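Local coordinates for glycerophosphodiester phosphodiesterase (Thermotoga maritima, PDB 1O1Z), which belongs to the glycerophosphoryl diester phosphodiesterase family and adopts its TIM-barrel fold, at residues A[42-56]-A[105-119]. Sequence-based numbering, arbitrary orientation.
Sequences NGVELDVRLSKDGKV and IINIEIKEREAADAV
Leu46 N donates to Asn107 O and Glu109 N to Leu46 O, within a run of seven backbone hydrogen bonds joining parallel strands 43-50 and 105-110, whose axes approach to 4.7 Å. The run extends from Ile105 N to Asn42 O at one end to Lys111 N to Val48 O at the other.

Beyond the last of these, Glu112 takes over with its side chain. Its OE1 accepts Leu50 N at 2.9 Å from above the carboxylate plane, while OE2 receives Arg49 NH1, also at 2.9 Å, in a salt bridge that lies close to the guanidinium plane. Arg75 and a water that also donates to Leu50 O share OE2. Lys111 CB sits 3.7 Å above the centre of the Arg49 guanidinium, covering one face, and NH2 also bonds His60 O.

Acidic groups cluster on the face carrying Glu45, Asp47 and Glu109. Glu109 CG, anti to the backbone N (chi1 -179°), begins an extended chain that brings OE1 to 3.3 Å from Asp47 OD2 without a hydrogen bond, while Lys111 NZ forms a salt bridge to Glu109 OE2 from above the carboxylate plane. Asp47 OD1 is bound by Asn28.

On the other face, Val48 CG2 meets Ile108 CG2 at 3.6 Å and also touches Val119 CG2. Val56 CG2 packs on Ala118 CB, bringing helix 116-123 against Val56, beyond the turn from Ser51 to Gly54.

Neighbouring parallel strands, with the following helix packed on the outer, apolar face, are the repeating pattern of a TIM barrel; here the inner face carries Glu45, Asp47, Asn107 and Glu109.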
loop_
_atom_site.group_PDB
_atom_site.type_symbol
_atom_site.label_atom_id
_atom_site.label_comp_id
_atom_site.label_asym_id
_atom_site.label_seq_id
_atom_site.Cartn_x
_atom_site.Cartn_y
_atom_site.Cartn_z
ATOM N N ASN A 42 1.004 -5.618 11.486
ATOM C CA ASN A 42 2.428 -5.396 11.290
ATOM C C ASN A 42 2.714 -4.016 10.695
ATOM O O ASN A 42 3.859 -3.577 10.687
ATOM C CB ASN A 42 2.986 -6.460 10.366
ATOM C CG ASN A 42 2.862 -7.829 10.951
ATOM O OD1 ASN A 42 1.905 -8.541 10.717
ATOM N ND2 ASN A 42 3.798 -8.162 11.845
ATOM N N GLY A 43 1.690 -3.366 10.152
ATOM C CA GLY A 43 1.827 -2.053 9.564
ATOM C C GLY A 43 0.560 -1.620 8.860
ATOM O O GLY A 43 -0.508 -2.171 9.099
ATOM N N VAL A 44 0.696 -0.641 7.983
ATOM C CA VAL A 44 -0.429 -0.061 7.278
ATOM C C VAL A 44 -0.056 0.210 5.848
ATOM O O VAL A 44 1.123 0.333 5.543
ATOM C CB VAL A 44 -0.896 1.249 7.941
ATOM C CG1 VAL A 44 -1.396 1.036 9.381
ATOM C CG2 VAL A 44 0.207 2.321 7.929
ATOM N N GLU A 45 -1.053 0.263 4.984
ATOM C CA GLU A 45 -0.914 0.740 3.609
ATOM C C GLU A 45 -1.640 2.063 3.528
ATOM O O GLU A 45 -2.712 2.252 4.136
ATOM C CB GLU A 45 -1.499 -0.297 2.643
ATOM C CG GLU A 45 -1.413 0.028 1.170
ATOM C CD GLU A 45 -2.495 0.975 0.651
ATOM O OE1 GLU A 45 -3.570 1.112 1.282
ATOM O OE2 GLU A 45 -2.262 1.600 -0.425
ATOM N N LEU A 46 -1.080 2.993 2.763
ATOM C CA LEU A 46 -1.712 4.295 2.579
ATOM C C LEU A 46 -1.375 4.853 1.214
ATOM O O LEU A 46 -0.500 4.334 0.529
ATOM C CB LEU A 46 -1.299 5.230 3.706
ATOM C CG LEU A 46 0.187 5.511 3.905
ATOM C CD1 LEU A 46 0.730 6.510 2.880
ATOM C CD2 LEU A 46 0.449 6.016 5.308
ATOM N N ASP A 47 -2.063 5.922 0.818
ATOM C CA ASP A 47 -1.988 6.495 -0.504
ATOM C C ASP A 47 -1.520 7.934 -0.420
ATOM O O ASP A 47 -2.033 8.665 0.412
ATOM C CB ASP A 47 -3.383 6.512 -1.101
ATOM C CG ASP A 47 -4.027 5.162 -1.031
ATOM O OD1 ASP A 47 -4.979 4.924 -0.232
ATOM O OD2 ASP A 47 -3.518 4.221 -1.690
ATOM N N VAL A 48 -0.573 8.330 -1.280
ATOM C CA VAL A 48 -0.023 9.680 -1.245
ATOM C C VAL A 48 -0.163 10.445 -2.547
ATOM O O VAL A 48 -0.053 9.891 -3.655
ATOM C CB VAL A 48 1.458 9.725 -0.771
ATOM C CG1 VAL A 48 1.574 9.256 0.658
ATOM C CG2 VAL A 48 2.395 8.961 -1.685
ATOM N N ARG A 49 -0.374 11.760 -2.369
ATOM C CA ARG A 49 -0.574 12.725 -3.438
ATOM C C ARG A 49 0.030 14.062 -3.005
ATOM O O ARG A 49 0.431 14.230 -1.851
ATOM C CB ARG A 49 -2.064 12.951 -3.675
ATOM C CG ARG A 49 -2.786 11.729 -4.211
ATOM C CD ARG A 49 -4.246 12.021 -4.481
ATOM N NE ARG A 49 -4.870 10.882 -5.113
ATOM C CZ ARG A 49 -4.874 10.616 -6.402
ATOM N NH1 ARG A 49 -4.292 11.419 -7.293
ATOM N NH2 ARG A 49 -5.509 9.529 -6.843
ATOM N N LEU A 50 0.070 15.011 -3.923
ATOM C CA LEU A 50 0.537 16.359 -3.585
ATOM C C LEU A 50 -0.575 17.370 -3.418
ATOM O O LEU A 50 -1.542 17.422 -4.189
ATOM C CB LEU A 50 1.438 16.938 -4.657
ATOM C CG LEU A 50 2.783 16.326 -4.878
ATOM C CD1 LEU A 50 3.535 17.200 -5.903
ATOM C CD2 LEU A 50 3.572 16.161 -3.595
ATOM N N SER A 51 -0.384 18.218 -2.407
ATOM C CA SER A 51 -1.189 19.402 -2.223
ATOM C C SER A 51 -0.700 20.509 -3.151
ATOM O O SER A 51 0.335 20.374 -3.833
ATOM C CB SER A 51 -1.072 19.882 -0.768
ATOM O OG SER A 51 0.268 20.304 -0.521
ATOM N N LYS A 52 -1.446 21.606 -3.160
ATOM C CA LYS A 52 -1.109 22.746 -4.009
ATOM C C LYS A 52 0.270 23.294 -3.685
ATOM O O LYS A 52 0.985 23.759 -4.598
ATOM C CB LYS A 52 -2.136 23.852 -3.883
ATOM C CG LYS A 52 -1.807 25.044 -4.799
ATOM C CD LYS A 52 -3.032 25.850 -5.136
ATOM C CE LYS A 52 -2.696 26.987 -6.093
ATOM N NZ LYS A 52 -3.773 28.022 -6.113
ATOM N N ASP A 53 0.600 23.303 -2.385
ATOM C CA ASP A 53 1.901 23.781 -1.906
ATOM C C ASP A 53 3.013 22.717 -1.899
ATOM O O ASP A 53 4.096 22.921 -1.313
ATOM C CB ASP A 53 1.798 24.550 -0.552
ATOM C CG ASP A 53 1.074 23.795 0.586
ATOM O OD1 ASP A 53 0.293 22.838 0.389
ATOM O OD2 ASP A 53 1.212 24.144 1.784
ATOM N N GLY A 54 2.757 21.588 -2.570
ATOM C CA GLY A 54 3.781 20.615 -2.874
ATOM C C GLY A 54 4.138 19.698 -1.724
ATOM O O GLY A 54 5.229 19.103 -1.687
ATOM N N LYS A 55 3.209 19.574 -0.775
ATOM C CA LYS A 55 3.412 18.716 0.379
ATOM C C LYS A 55 2.734 17.376 0.145
ATOM O O LYS A 55 1.745 17.296 -0.591
ATOM C CB LYS A 55 2.844 19.374 1.634
ATOM C CG LYS A 55 3.342 20.821 1.893
ATOM C CD LYS A 55 4.838 20.934 1.926
ATOM C CE LYS A 55 5.270 22.306 2.442
ATOM N NZ LYS A 55 6.734 22.522 2.253
ATOM N N VAL A 56 3.270 16.335 0.774
ATOM C CA VAL A 56 2.786 14.969 0.585
ATOM C C VAL A 56 1.633 14.737 1.537
ATOM O O VAL A 56 1.831 14.711 2.769
ATOM C CB VAL A 56 3.865 13.929 0.787
ATOM C CG1 VAL A 56 3.292 12.537 0.517
ATOM C CG2 VAL A 56 5.036 14.179 -0.132
ATOM N N ILE A 105 5.615 -1.470 9.552
ATOM C CA ILE A 105 5.773 -1.256 8.115
ATOM C C ILE A 105 4.793 -0.211 7.644
ATOM O O ILE A 105 3.599 -0.246 8.011
ATOM C CB ILE A 105 5.522 -2.592 7.375
ATOM C CG1 ILE A 105 6.580 -3.619 7.804
ATOM C CG2 ILE A 105 5.408 -2.416 5.871
ATOM C CD1 ILE A 105 6.249 -5.034 7.398
ATOM N N ILE A 106 5.249 0.675 6.774
ATOM C CA ILE A 106 4.340 1.544 6.046
ATOM C C ILE A 106 4.524 1.306 4.549
ATOM O O ILE A 106 5.613 1.522 4.006
ATOM C CB ILE A 106 4.535 3.026 6.368
ATOM C CG1 ILE A 106 4.354 3.298 7.868
ATOM C CG2 ILE A 106 3.540 3.865 5.615
ATOM C CD1 ILE A 106 4.728 4.728 8.265
ATOM N N ASN A 107 3.482 0.820 3.913
ATOM C CA ASN A 107 3.433 0.619 2.477
ATOM C C ASN A 107 2.813 1.867 1.889
ATOM O O ASN A 107 1.638 2.113 2.066
ATOM C CB ASN A 107 2.629 -0.636 2.144
ATOM C CG ASN A 107 2.344 -0.806 0.702
ATOM O OD1 ASN A 107 1.351 -1.457 0.363
ATOM N ND2 ASN A 107 3.195 -0.267 -0.175
ATOM N N ILE A 108 3.646 2.678 1.241
ATOM C CA ILE A 108 3.218 3.928 0.631
ATOM C C ILE A 108 2.912 3.697 -0.829
ATOM O O ILE A 108 3.817 3.446 -1.607
ATOM C CB ILE A 108 4.349 4.976 0.772
ATOM C CG1 ILE A 108 4.720 5.223 2.232
ATOM C CG2 ILE A 108 3.983 6.290 0.111
ATOM C CD1 ILE A 108 6.011 5.975 2.429
ATOM N N GLU A 109 1.641 3.809 -1.208
ATOM C CA GLU A 109 1.252 3.725 -2.602
ATOM C C GLU A 109 1.329 5.117 -3.193
ATOM O O GLU A 109 0.624 6.037 -2.773
ATOM C CB GLU A 109 -0.136 3.116 -2.813
ATOM C CG GLU A 109 -0.453 3.056 -4.305
ATOM C CD GLU A 109 -1.816 2.544 -4.703
ATOM O OE1 GLU A 109 -2.533 1.961 -3.871
ATOM O OE2 GLU A 109 -2.170 2.763 -5.889
ATOM N N ILE A 110 2.157 5.255 -4.216
ATOM C CA ILE A 110 2.327 6.518 -4.908
ATOM C C ILE A 110 1.210 6.645 -5.926
ATOM O O ILE A 110 1.147 5.875 -6.894
ATOM C CB ILE A 110 3.663 6.559 -5.645
ATOM C CG1 ILE A 110 4.832 6.130 -4.764
ATOM C CG2 ILE A 110 3.838 7.959 -6.238
ATOM C CD1 ILE A 110 5.178 7.102 -3.762
ATOM N N LYS A 111 0.345 7.644 -5.768
ATOM C CA LYS A 111 -0.764 7.827 -6.691
ATOM C C LYS A 111 -0.453 8.753 -7.876
ATOM O O LYS A 111 -1.184 8.750 -8.874
ATOM C CB LYS A 111 -1.984 8.382 -5.922
ATOM C CG LYS A 111 -2.595 7.419 -4.927
ATOM C CD LYS A 111 -3.147 6.168 -5.651
ATOM C CE LYS A 111 -4.214 5.433 -4.897
ATOM N NZ LYS A 111 -4.664 4.221 -5.682
ATOM N N GLU A 112 0.605 9.554 -7.718
ATOM C CA GLU A 112 1.018 10.590 -8.666
ATOM C C GLU A 112 2.526 10.596 -8.823
ATOM O O GLU A 112 3.245 10.718 -7.826
ATOM C CB GLU A 112 0.615 11.972 -8.119
ATOM C CG GLU A 112 -0.845 12.095 -7.831
ATOM C CD GLU A 112 -1.222 13.423 -7.193
ATOM O OE1 GLU A 112 -0.314 14.157 -6.693
ATOM O OE2 GLU A 112 -2.426 13.685 -7.183
ATOM N N ARG A 113 3.018 10.476 -10.062
ATOM C CA ARG A 113 4.467 10.546 -10.297
ATOM C C ARG A 113 5.081 11.804 -9.729
ATOM O O ARG A 113 6.184 11.783 -9.206
ATOM C CB ARG A 113 4.807 10.426 -11.788
ATOM C CG ARG A 113 6.235 10.886 -12.177
ATOM C CD ARG A 113 6.547 10.763 -13.677
ATOM N NE ARG A 113 6.791 9.353 -14.072
ATOM C CZ ARG A 113 7.970 8.776 -14.066
ATOM N NH1 ARG A 113 9.016 9.478 -13.617
ATOM N NH2 ARG A 113 8.121 7.505 -14.504
ATOM N N GLU A 114 4.368 12.919 -9.823
ATOM C CA GLU A 114 4.913 14.186 -9.338
ATOM C C GLU A 114 5.178 14.227 -7.835
ATOM O O GLU A 114 5.904 15.096 -7.372
ATOM C CB GLU A 114 4.024 15.359 -9.774
ATOM C CG GLU A 114 2.588 15.291 -9.299
ATOM C CD GLU A 114 1.627 14.611 -10.297
ATOM O OE1 GLU A 114 2.042 13.767 -11.150
ATOM O OE2 GLU A 114 0.401 14.910 -10.222
ATOM N N ALA A 115 4.590 13.291 -7.078
ATOM C CA ALA A 115 4.836 13.188 -5.639
ATOM C C ALA A 115 6.090 12.413 -5.300
ATOM O O ALA A 115 6.541 12.447 -4.167
ATOM C CB ALA A 115 3.650 12.549 -4.942
ATOM N N ALA A 116 6.657 11.695 -6.270
ATOM C CA ALA A 116 7.729 10.745 -5.969
ATOM C C ALA A 116 8.963 11.400 -5.355
ATOM O O ALA A 116 9.474 10.895 -4.350
ATOM C CB ALA A 116 8.114 9.977 -7.213
ATOM N N ASP A 117 9.434 12.517 -5.900
ATOM C CA ASP A 117 10.658 13.121 -5.354
ATOM C C ASP A 117 10.446 13.569 -3.903
ATOM O O ASP A 117 11.314 13.346 -3.048
ATOM C CB ASP A 117 11.118 14.288 -6.202
ATOM C CG ASP A 117 11.769 13.844 -7.517
ATOM O OD1 ASP A 117 12.216 12.682 -7.640
ATOM O OD2 ASP A 117 11.894 14.608 -8.473
ATOM N N ALA A 118 9.304 14.202 -3.612
ATOM C CA ALA A 118 8.997 14.629 -2.254
ATOM C C ALA A 118 8.860 13.462 -1.278
ATOM O O ALA A 118 9.286 13.544 -0.133
ATOM C CB ALA A 118 7.739 15.473 -2.240
ATOM N N VAL A 119 8.268 12.374 -1.734
ATOM C CA VAL A 119 8.126 11.180 -0.918
ATOM C C VAL A 119 9.509 10.603 -0.606
ATOM O O VAL A 119 9.773 10.238 0.529
ATOM C CB VAL A 119 7.254 10.122 -1.613
ATOM C CG1 VAL A 119 7.357 8.771 -0.918
ATOM C CG2 VAL A 119 5.807 10.605 -1.663
HETATM O O HOH W 1 -3.199 15.659 -5.697
#